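Local coordinates for protein CmeC (Campylobacter jejuni, PDB 4MT4) that probably forms the trimeric outer-membrane exit channel of an efflux system, carrying compounds from the periplasm out of the cell, at residues E178-A183 with L216-A221; E398-R403 with Q412-A417; L166-E171 with I431-A436. All coordinates share one frame; numbering follows the deposited sequence.

Interaction 1: residues E178-A183 with L216-A221; sequences EAYESA and LQYNEA
Y180 and Y218 meet within the helical hairpin formed by helices 129-195 and 201-236, part of the long α-helical barrel characteristic of outer membrane factors; residues 216-221 fall in a predicted coiled coil. The two segments run in opposite directions, and the closest backbone approach is between these same tyrosines, whose CA atoms lie 6.9 Å apart. Everything that touches across the pair belongs to the two side chains. CD2 of Y218 comes to 3.9 Å from CG of Y180 and to 4.0 Å from both CB and CD2 of Y180, which sets one ring carbon of Y218 against the base of the other side chain and the nearer flank of its ring. Further out, CE2 of Y218 is 4.2 Å from CD2 of Y180. The ring centroids stand 5.7 Å apart with their planes inclined by 33°, an oblique pairing that is neither a stack nor an edge-to-face contact, and the side chains cross at roughly a right angle. In Y218 a chi2 of 17° puts the ring nearly in the plane that contains the CA-CB bond, with CD1 on the CA side and CD2 toward Y180. No hydrogen bond spans the segments. Around the pair, Y180 also packs on L211 and A215 of helix 201-236, while Y218 lies against E173 and K177 of helix 129-195 and makes a cation-pi contact with K222. Helix 411-445 approaches through R418, hydrogen-bonded to the backbone O of A179, and L422 against A179; Q382 and N385 of a second subunit pack on L216 and N219.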
# COMPACT_ATOMS: atom_id res chain seq x y z
N GLU B 178 -39.37 11.10 -6.02
CA GLU B 178 -40.80 11.12 -5.76
C GLU B 178 -41.11 11.63 -4.37
O GLU B 178 -42.07 12.38 -4.17
CB GLU B 178 -41.39 9.72 -5.95
CG GLU B 178 -42.69 9.46 -5.18
CD GLU B 178 -43.84 10.34 -5.64
OE1 GLU B 178 -43.76 10.89 -6.76
OE2 GLU B 178 -44.82 10.47 -4.88
N ALA B 179 -40.30 11.21 -3.40
CA ALA B 179 -40.45 11.65 -2.02
C ALA B 179 -40.30 13.17 -1.93
O ALA B 179 -40.91 13.81 -1.08
CB ALA B 179 -39.44 10.96 -1.13
N TYR B 180 -39.47 13.72 -2.81
CA TYR B 180 -39.27 15.17 -2.86
C TYR B 180 -40.43 15.87 -3.56
O TYR B 180 -40.87 16.94 -3.12
CB TYR B 180 -37.96 15.49 -3.58
CG TYR B 180 -37.84 16.94 -3.99
CD1 TYR B 180 -37.55 17.93 -3.05
CD2 TYR B 180 -38.01 17.33 -5.31
CE1 TYR B 180 -37.44 19.25 -3.43
CE2 TYR B 180 -37.90 18.65 -5.70
CZ TYR B 180 -37.61 19.61 -4.75
OH TYR B 180 -37.50 20.93 -5.13
N GLU B 181 -40.92 15.27 -4.64
CA GLU B 181 -42.01 15.84 -5.42
C GLU B 181 -43.28 16.03 -4.59
O GLU B 181 -43.85 17.11 -4.55
CB GLU B 181 -42.32 14.97 -6.64
CG GLU B 181 -41.17 14.83 -7.63
CD GLU B 181 -40.75 16.15 -8.25
OE1 GLU B 181 -41.61 17.06 -8.35
OE2 GLU B 181 -39.57 16.28 -8.63
N SER B 182 -43.71 14.96 -3.93
CA SER B 182 -44.93 15.00 -3.14
C SER B 182 -44.76 15.87 -1.89
O SER B 182 -45.72 16.46 -1.40
CB SER B 182 -45.37 13.59 -2.74
OG SER B 182 -45.39 12.74 -3.87
N ALA B 183 -43.53 15.93 -1.39
CA ALA B 183 -43.22 16.79 -0.25
C ALA B 183 -43.36 18.25 -0.64
O ALA B 183 -43.71 19.10 0.18
CB ALA B 183 -41.82 16.51 0.27
N LEU B 216 -32.69 17.91 0.68
CA LEU B 216 -31.33 17.63 1.13
C LEU B 216 -30.99 16.16 0.94
O LEU B 216 -29.91 15.82 0.45
CB LEU B 216 -31.17 18.02 2.59
CG LEU B 216 -29.79 17.78 3.22
CD1 LEU B 216 -28.71 18.51 2.45
CD2 LEU B 216 -29.79 18.20 4.68
N GLN B 217 -31.92 15.28 1.32
CA GLN B 217 -31.74 13.84 1.16
C GLN B 217 -31.68 13.46 -0.31
O GLN B 217 -30.94 12.56 -0.70
CB GLN B 217 -32.87 13.08 1.85
CG GLN B 217 -32.91 13.25 3.36
CD GLN B 217 -34.18 12.70 3.97
OE1 GLN B 217 -34.90 13.41 4.68
NE2 GLN B 217 -34.47 11.43 3.70
N TYR B 218 -32.46 14.16 -1.13
CA TYR B 218 -32.50 13.92 -2.56
C TYR B 218 -31.14 14.16 -3.21
O TYR B 218 -30.62 13.30 -3.92
CB TYR B 218 -33.57 14.82 -3.21
CG TYR B 218 -33.83 14.55 -4.68
CD1 TYR B 218 -33.42 13.36 -5.28
CD2 TYR B 218 -34.48 15.49 -5.47
CE1 TYR B 218 -33.65 13.13 -6.63
CE2 TYR B 218 -34.72 15.26 -6.81
CZ TYR B 218 -34.30 14.08 -7.38
OH TYR B 218 -34.54 13.85 -8.72
N ASN B 219 -30.55 15.33 -2.95
CA ASN B 219 -29.26 15.69 -3.53
C ASN B 219 -28.12 14.82 -3.04
O ASN B 219 -27.12 14.64 -3.73
CB ASN B 219 -28.95 17.16 -3.26
CG ASN B 219 -29.75 18.10 -4.15
OD1 ASN B 219 -29.92 17.85 -5.34
ND2 ASN B 219 -30.24 19.19 -3.57
N GLU B 220 -28.26 14.27 -1.83
CA GLU B 220 -27.29 13.32 -1.30
C GLU B 220 -27.32 12.04 -2.12
O GLU B 220 -26.28 11.43 -2.38
CB GLU B 220 -27.57 13.02 0.17
CG GLU B 220 -26.77 13.87 1.14
CD GLU B 220 -25.28 13.59 1.07
OE1 GLU B 220 -24.91 12.41 0.89
OE2 GLU B 220 -24.48 14.54 1.19
N ALA B 221 -28.52 11.64 -2.52
CA ALA B 221 -28.71 10.43 -3.32
C ALA B 221 -28.11 10.60 -4.71
O ALA B 221 -27.53 9.67 -5.26
CB ALA B 221 -30.18 10.08 -3.41

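Interaction 2: residues E398-R403 with Q412-A417; sequences EIAKER and QDYLEA
A400 and K401 face Y414 and A417 across the hairpin of helices 339-405 and 411-445, whose local axes approach to 9.3 Å and run antiparallel at 156°. A400 comes first and makes the closest backbone approach, its CA lying 5.9 Å from CA of Y414. Its methyl meets another methyl: CB of A400 is 3.9 Å from CB of A417, a pairing of small side chains where the helices face each other. The carbonyl O of A400 lies 3.7 Å from CD1 of Y414, meeting the ring obliquely. K401 follows, and its backbone as well as its side chain touches the ring, with CA of K401 3.5 Å from CE1 of Y414 and CB of K401 3.7 Å from the same CE1. A chi1 of 174° carries the lysine chain out alongside the tyrosine, pointing the same way, and brings CG of K401 to 4.0 Å from OH of Y414. Y414 also stacks on Y404 and packs on I186 of helix 129-195. E416 packs on Q412 of the third subunit, which places this hairpin at the subunit interface. No polar bond joins the two segments, and the chemistry is van der Waals packing: buried alanine methyls together with an aromatic ring lying along the aliphatic part of an exposed lysine.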
# COMPACT_ATOMS: atom_id res chain seq x y z
N GLU B 398 -50.52 4.43 3.60
CA GLU B 398 -51.76 4.53 2.83
C GLU B 398 -52.95 4.86 3.72
O GLU B 398 -53.81 5.65 3.35
CB GLU B 398 -52.02 3.24 2.06
CG GLU B 398 -51.06 3.01 0.90
CD GLU B 398 -51.30 1.68 0.20
OE1 GLU B 398 -51.92 0.79 0.82
OE2 GLU B 398 -50.87 1.53 -0.96
N ILE B 399 -52.98 4.26 4.90
CA ILE B 399 -54.04 4.54 5.87
C ILE B 399 -53.85 5.92 6.48
O ILE B 399 -54.81 6.66 6.68
CB ILE B 399 -54.08 3.48 6.99
CG1 ILE B 399 -54.27 2.09 6.41
CG2 ILE B 399 -55.19 3.79 7.98
CD1 ILE B 399 -54.24 0.98 7.44
N ALA B 400 -52.60 6.28 6.76
CA ALA B 400 -52.27 7.56 7.38
C ALA B 400 -52.61 8.73 6.46
O ALA B 400 -52.92 9.82 6.93
CB ALA B 400 -50.81 7.60 7.78
N LYS B 401 -52.54 8.50 5.15
CA LYS B 401 -52.86 9.54 4.19
C LYS B 401 -54.37 9.78 4.13
O LYS B 401 -54.83 10.91 4.05
CB LYS B 401 -52.34 9.18 2.79
CG LYS B 401 -52.77 10.17 1.71
CD LYS B 401 -52.18 9.82 0.36
CE LYS B 401 -52.82 10.64 -0.75
NZ LYS B 401 -52.77 12.10 -0.45
N GLU B 402 -55.13 8.69 4.18
CA GLU B 402 -56.59 8.76 4.19
C GLU B 402 -57.09 9.54 5.40
O GLU B 402 -58.02 10.34 5.29
CB GLU B 402 -57.19 7.35 4.19
CG GLU B 402 -56.90 6.54 2.93
CD GLU B 402 -57.31 5.09 3.06
OE1 GLU B 402 -57.59 4.65 4.20
OE2 GLU B 402 -57.35 4.39 2.03
N ARG B 403 -56.47 9.30 6.55
CA ARG B 403 -56.87 9.93 7.80
C ARG B 403 -56.47 11.41 7.84
O ARG B 403 -57.21 12.24 8.37
CB ARG B 403 -56.25 9.19 8.99
CG ARG B 403 -56.73 7.76 9.13
CD ARG B 403 -56.18 7.11 10.39
NE ARG B 403 -56.75 5.78 10.61
CZ ARG B 403 -56.48 5.01 11.66
NH1 ARG B 403 -55.63 5.43 12.59
NH2 ARG B 403 -57.05 3.82 11.77
N GLN B 412 -47.80 16.19 11.51
CA GLN B 412 -46.58 15.61 12.06
C GLN B 412 -46.58 14.09 12.00
O GLN B 412 -45.61 13.47 11.57
CB GLN B 412 -46.38 16.08 13.50
CG GLN B 412 -45.20 15.44 14.20
CD GLN B 412 -45.06 15.92 15.63
OE1 GLN B 412 -45.69 16.90 16.04
NE2 GLN B 412 -44.23 15.24 16.41
N ASP B 413 -47.69 13.49 12.45
CA ASP B 413 -47.84 12.04 12.40
C ASP B 413 -47.87 11.53 10.96
O ASP B 413 -47.40 10.43 10.67
CB ASP B 413 -49.11 11.60 13.14
CG ASP B 413 -48.92 11.54 14.64
OD1 ASP B 413 -47.93 12.13 15.15
OD2 ASP B 413 -49.75 10.92 15.32
N TYR B 414 -48.43 12.34 10.06
CA TYR B 414 -48.53 11.96 8.66
C TYR B 414 -47.16 11.99 7.97
O TYR B 414 -46.81 11.08 7.22
CB TYR B 414 -49.51 12.87 7.93
CG TYR B 414 -49.49 12.71 6.42
CD1 TYR B 414 -49.85 11.51 5.83
CD2 TYR B 414 -49.11 13.77 5.60
CE1 TYR B 414 -49.83 11.36 4.45
CE2 TYR B 414 -49.09 13.63 4.23
CZ TYR B 414 -49.45 12.42 3.66
OH TYR B 414 -49.43 12.28 2.29
N LEU B 415 -46.39 13.04 8.24
CA LEU B 415 -45.05 13.18 7.68
C LEU B 415 -44.13 12.07 8.18
O LEU B 415 -43.27 11.59 7.44
CB LEU B 415 -44.46 14.55 8.02
CG LEU B 415 -45.15 15.77 7.42
CD1 LEU B 415 -44.45 17.05 7.85
CD2 LEU B 415 -45.20 15.67 5.90
N GLU B 416 -44.32 11.68 9.43
CA GLU B 416 -43.52 10.62 10.04
C GLU B 416 -43.78 9.28 9.38
O GLU B 416 -42.85 8.54 9.06
CB GLU B 416 -43.82 10.53 11.54
CG GLU B 416 -43.21 9.31 12.22
CD GLU B 416 -43.56 9.24 13.69
OE1 GLU B 416 -43.71 10.30 14.33
OE2 GLU B 416 -43.67 8.11 14.22
N ALA B 417 -45.06 8.96 9.17
CA ALA B 417 -45.44 7.69 8.55
C ALA B 417 -44.90 7.60 7.13
O ALA B 417 -44.50 6.52 6.67
CB ALA B 417 -46.95 7.53 8.56

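Interaction 3: residues L166-E171 with I431-A436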
# COMPACT_ATOMS: atom_id res chain seq x y z
N LEU B 166 -24.36 0.90 -8.32
CA LEU B 166 -24.84 2.01 -9.12
C LEU B 166 -26.36 1.94 -9.30
O LEU B 166 -27.06 2.94 -9.16
CB LEU B 166 -24.16 2.03 -10.49
CG LEU B 166 -24.68 3.08 -11.46
CD1 LEU B 166 -24.48 4.48 -10.90
CD2 LEU B 166 -24.02 2.94 -12.82
N VAL B 167 -26.86 0.74 -9.61
CA VAL B 167 -28.29 0.52 -9.75
C VAL B 167 -29.00 0.78 -8.43
O VAL B 167 -30.10 1.33 -8.40
CB VAL B 167 -28.61 -0.91 -10.23
CG1 VAL B 167 -30.10 -1.10 -10.41
CG2 VAL B 167 -27.87 -1.22 -11.53
N ASN B 168 -28.35 0.39 -7.34
CA ASN B 168 -28.84 0.65 -6.00
C ASN B 168 -28.94 2.16 -5.77
O ASN B 168 -29.88 2.65 -5.15
CB ASN B 168 -27.92 0.01 -4.96
CG ASN B 168 -28.54 -0.06 -3.58
OD1 ASN B 168 -27.95 -0.63 -2.66
ND2 ASN B 168 -29.73 0.50 -3.42
N ALA B 169 -27.95 2.89 -6.27
CA ALA B 169 -27.91 4.33 -6.13
C ALA B 169 -28.98 5.01 -6.97
O ALA B 169 -29.56 6.01 -6.57
CB ALA B 169 -26.53 4.86 -6.50
N TYR B 170 -29.25 4.45 -8.15
CA TYR B 170 -30.30 4.95 -9.02
C TYR B 170 -31.67 4.77 -8.38
O TYR B 170 -32.51 5.67 -8.41
CB TYR B 170 -30.27 4.26 -10.38
CG TYR B 170 -29.38 4.92 -11.41
CD1 TYR B 170 -29.68 6.19 -11.90
CD2 TYR B 170 -28.26 4.27 -11.91
CE1 TYR B 170 -28.87 6.80 -12.85
CE2 TYR B 170 -27.45 4.87 -12.85
CZ TYR B 170 -27.76 6.13 -13.32
OH TYR B 170 -26.95 6.73 -14.26
N GLU B 171 -31.89 3.59 -7.79
CA GLU B 171 -33.16 3.25 -7.16
C GLU B 171 -33.47 4.15 -5.97
O GLU B 171 -34.60 4.63 -5.82
CB GLU B 171 -33.16 1.79 -6.72
CG GLU B 171 -33.30 0.80 -7.87
CD GLU B 171 -34.69 0.79 -8.47
OE1 GLU B 171 -35.62 0.27 -7.81
OE2 GLU B 171 -34.86 1.32 -9.58
N ILE B 431 -30.64 -3.77 0.70
CA ILE B 431 -30.56 -5.20 0.95
C ILE B 431 -30.59 -5.98 -0.36
O ILE B 431 -29.87 -6.96 -0.54
CB ILE B 431 -31.73 -5.68 1.85
CG1 ILE B 431 -31.61 -5.07 3.24
CG2 ILE B 431 -31.75 -7.20 1.95
CD1 ILE B 431 -30.36 -5.47 3.99
N LYS B 432 -31.42 -5.51 -1.29
CA LYS B 432 -31.62 -6.17 -2.58
C LYS B 432 -30.32 -6.35 -3.35
O LYS B 432 -30.06 -7.41 -3.91
CB LYS B 432 -32.62 -5.37 -3.41
CG LYS B 432 -33.10 -6.08 -4.67
CD LYS B 432 -34.17 -5.26 -5.37
CE LYS B 432 -35.29 -4.88 -4.40
NZ LYS B 432 -36.29 -3.97 -5.02
N TYR B 433 -29.50 -5.30 -3.38
CA TYR B 433 -28.26 -5.31 -4.15
C TYR B 433 -27.07 -5.71 -3.29
O TYR B 433 -26.00 -6.02 -3.81
CB TYR B 433 -28.03 -3.95 -4.81
CG TYR B 433 -29.11 -3.62 -5.82
CD1 TYR B 433 -28.98 -4.00 -7.15
CD2 TYR B 433 -30.26 -2.94 -5.44
CE1 TYR B 433 -29.97 -3.71 -8.07
CE2 TYR B 433 -31.25 -2.65 -6.35
CZ TYR B 433 -31.10 -3.03 -7.66
OH TYR B 433 -32.09 -2.73 -8.57
N SER B 434 -27.27 -5.71 -1.98
CA SER B 434 -26.29 -6.31 -1.09
C SER B 434 -26.36 -7.82 -1.24
O SER B 434 -25.37 -8.52 -1.03
CB SER B 434 -26.53 -5.90 0.37
OG SER B 434 -26.32 -4.51 0.55
N TYR B 435 -27.54 -8.32 -1.60
CA TYR B 435 -27.72 -9.74 -1.84
C TYR B 435 -27.14 -10.13 -3.19
O TYR B 435 -26.58 -11.21 -3.34
CB TYR B 435 -29.20 -10.13 -1.78
CG TYR B 435 -29.43 -11.61 -1.99
CD1 TYR B 435 -29.13 -12.52 -0.98
CD2 TYR B 435 -29.93 -12.10 -3.19
CE1 TYR B 435 -29.33 -13.88 -1.16
CE2 TYR B 435 -30.13 -13.45 -3.38
CZ TYR B 435 -29.83 -14.34 -2.36
OH TYR B 435 -30.03 -15.69 -2.55
N ALA B 436 -27.28 -9.24 -4.17
CA ALA B 436 -26.71 -9.45 -5.49
C ALA B 436 -25.19 -9.53 -5.39
O ALA B 436 -24.56 -10.39 -6.00
CB ALA B 436 -27.12 -8.33 -6.44
O HOH W 1 -34.68 -2.21 -7.49
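The ring of Y433 is directed at V167 and N168 by a chi1 of -64°, which sets its CG beside the backbone N, while V167 holds CG1 anti to its own N (chi1 -178°), a setting that turns this methyl to the phenol end. This is antiparallel helix packing in the α-helical barrel: the local axes of helices 129-195 and 411-445 run at 172° and come within 9.6 Å. One face of the Y433 ring lies against backbone, with N of N168 placed 4.1 Å above the ring plane, over its centre. N168 continues the contact beyond the backbone, CB of N168 reaching 3.8 Å from CD2 of Y433, and ND2 of N168 is hydrogen-bonded to OD1 of N430. CG1 of V167 approaches OH of Y433 at 3.2 Å, a tight carbon-oxygen contact. E171, bent at its second torsion, crosses the tyrosine at about a right angle, with CG of E171 3.8 Å from OH of Y433. Its carboxylate and NZ of K432 do not touch, yet their opposite charges probably attract weakly. The Y433 hydroxyl also has a weak hydrogen bond from N of F253, in a loop. One water links the three polar ends, between which the segments form no direct hydrogen bond: it donates to OE1 of E171 at 2.7 Å, lies 2.9 Å from OH of Y433, and accepts a weak 3.4 Å bond from NZ of K432.

In the fold
All three contacts lie in the helical part of the chain, on the same side of its centre. Interactions 1 and 2 each close a hairpin of consecutive helices, 129-195 with 201-236 and 339-405 with 411-445, and come one after the other along the chain. Interaction 3 joins these hairpins by pairing helix 129-195 with helix 411-445, and the loop it closes contains both others. Its centre is 18 Å from that of interaction 1 and 28 Å from that of interaction 2; the centres of interactions 1 and 2 are also 18 Å apart. This arrangement joins both halves of the sequence into one helical bundle, consistent with a trimeric helical conduit.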